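Side-chain contact in pyocyanin demethylase (Mycobacterium fortuitum subsp. fortuitum DSM 46621 = ATCC 6841, PDB 5K21), which removes the methyl group of the Pseudomonas aeruginosa toxin pyocyanin by a tautomerizing demethylation, which inhibits biofilms of that bacterium: residues L46-G50 against K51-Y55. Residues are numbered along the deposited sequence; the frame is centred on the assembly and turned at random.
Sequences LSVDG and KQVGY
Val-48 and Lys-51 form an antiparallel hydrogen-bonded pair that closes a two-residue type I' turn, with Val-48 N to Lys-51 O at 2.9 Å and Lys-51 N to Val-48 O at 3.0 Å. Asp-49 and Gly-50 make the corner, both with positive phi: glycine takes this without strain, aspartate is among the others that tolerate it, and its polar side chain suits the exposed turn. Further along, Val-53 and Gly-54 both face Leu-46 in a classic beta bulge: Leu-46 O accepts from Val-53 N at 2.8 Å and only weakly from Gly-54 N, while Leu-46 N donates to Gly-54 O. CG2 of Val-53 lies 4.1 Å from Leu-46 CB and 4.2 Å from Val-48 CG2; branched, apolar valines suit extended strands and fill this side, joined by Leu-17 of strand 13-27. This is the hairpin between strands 39-48 and 51-65 of the allene oxide cyclase-like barrel, at its surface and away from the calcium site. Leu-46 CG stands anti to its carbonyl carbon (chi1 -50°), over the backbone of Tyr-55, and the extended chi2 carries CD1 to 3.6 Å from Tyr-55 O. Gly-54 suits backbone angles that would jam a CB against the carbonyl O of Val-53. Gln-52 can reach along its own strand: with CG anti to the backbone N (chi1 171°), NE2 donates to Gly-54 O at 3.1 Å, on the face opposite Leu-46 N.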
loop_
_atom_site.group_PDB
_atom_site.type_symbol
_atom_site.label_atom_id
_atom_site.label_comp_id
_atom_site.label_asym_id
_atom_site.label_seq_id
_atom_site.Cartn_x
_atom_site.Cartn_y
_atom_site.Cartn_z
ATOM N N LEU B 46 3.728 -12.281 -16.699
ATOM C CA LEU B 46 2.359 -12.581 -17.111
ATOM C C LEU B 46 2.339 -12.960 -18.577
ATOM O O LEU B 46 2.989 -12.308 -19.402
ATOM C CB LEU B 46 1.444 -11.381 -16.875
ATOM C CG LEU B 46 1.548 -10.792 -15.474
ATOM C CD1 LEU B 46 0.747 -9.486 -15.364
ATOM C CD2 LEU B 46 1.077 -11.792 -14.454
ATOM N N SER B 47 1.599 -14.022 -18.908
ATOM C CA SER B 47 1.525 -14.460 -20.294
ATOM C C SER B 47 0.117 -14.933 -20.621
ATOM O O SER B 47 -0.662 -15.314 -19.741
ATOM C CB SER B 47 2.551 -15.562 -20.579
ATOM O OG SER B 47 2.309 -16.704 -19.803
ATOM N N VAL B 48 -0.203 -14.872 -21.908
ATOM C CA VAL B 48 -1.436 -15.432 -22.447
ATOM C C VAL B 48 -1.095 -16.164 -23.736
ATOM O O VAL B 48 -0.344 -15.647 -24.572
ATOM C CB VAL B 48 -2.507 -14.356 -22.705
ATOM C CG1 VAL B 48 -3.740 -14.996 -23.286
ATOM C CG2 VAL B 48 -2.863 -13.612 -21.427
ATOM N N ASP B 49 -1.611 -17.380 -23.879
ATOM C CA ASP B 49 -1.447 -18.150 -25.100
ATOM C C ASP B 49 0.040 -18.288 -25.436
ATOM O O ASP B 49 0.439 -18.253 -26.593
ATOM C CB ASP B 49 -2.252 -17.519 -26.259
ATOM C CG ASP B 49 -3.767 -17.535 -25.983
ATOM O OD1 ASP B 49 -4.155 -18.270 -25.050
ATOM O OD2 ASP B 49 -4.558 -16.844 -26.676
ATOM N N GLY B 50 0.865 -18.419 -24.400
ATOM C CA GLY B 50 2.287 -18.659 -24.568
ATOM C C GLY B 50 3.138 -17.439 -24.866
ATOM O O GLY B 50 4.343 -17.592 -25.121
ATOM N N LYS B 51 2.564 -16.245 -24.881
ATOM C CA LYS B 51 3.302 -15.013 -25.131
ATOM C C LYS B 51 3.258 -14.121 -23.897
ATOM O O LYS B 51 2.203 -13.971 -23.263
ATOM C CB LYS B 51 2.735 -14.252 -26.336
ATOM C CG LYS B 51 2.547 -15.101 -27.593
ATOM C CD LYS B 51 1.861 -14.297 -28.692
ATOM C CE LYS B 51 1.332 -15.194 -29.802
ATOM N NZ LYS B 51 0.501 -14.435 -30.781
ATOM N N GLN B 52 4.408 -13.548 -23.534
ATOM C CA GLN B 52 4.428 -12.608 -22.427
ATOM C C GLN B 52 3.578 -11.398 -22.780
ATOM O O GLN B 52 3.619 -10.898 -23.914
ATOM C CB GLN B 52 5.844 -12.154 -22.090
ATOM C CG GLN B 52 5.849 -11.002 -21.061
ATOM C CD GLN B 52 7.187 -10.870 -20.393
ATOM O OE1 GLN B 52 8.160 -11.449 -20.864
ATOM N NE2 GLN B 52 7.246 -10.130 -19.272
ATOM N N VAL B 53 2.735 -10.992 -21.839
ATOM C CA VAL B 53 1.906 -9.803 -21.998
ATOM C C VAL B 53 2.210 -8.733 -20.968
ATOM O O VAL B 53 1.692 -7.615 -21.092
ATOM C CB VAL B 53 0.404 -10.154 -21.972
ATOM C CG1 VAL B 53 0.089 -11.130 -23.116
ATOM C CG2 VAL B 53 -0.013 -10.708 -20.607
ATOM N N GLY B 54 3.037 -9.021 -19.972
ATOM C CA GLY B 54 3.365 -8.024 -18.974
ATOM C C GLY B 54 4.018 -8.665 -17.760
ATOM O O GLY B 54 4.571 -9.763 -17.833
ATOM N N TYR B 55 3.959 -7.935 -16.660
ATOM C CA TYR B 55 4.619 -8.360 -15.433
ATOM C C TYR B 55 3.895 -7.705 -14.274
ATOM O O TYR B 55 3.036 -6.836 -14.463
ATOM C CB TYR B 55 6.105 -7.998 -15.453
ATOM C CG TYR B 55 6.362 -6.540 -15.734
ATOM C CD1 TYR B 55 6.425 -5.622 -14.702
ATOM C CD2 TYR B 55 6.538 -6.088 -17.038
ATOM C CE1 TYR B 55 6.657 -4.296 -14.952
ATOM C CE2 TYR B 55 6.765 -4.758 -17.302
ATOM C CZ TYR B 55 6.825 -3.866 -16.249
ATOM O OH TYR B 55 7.044 -2.533 -16.495
#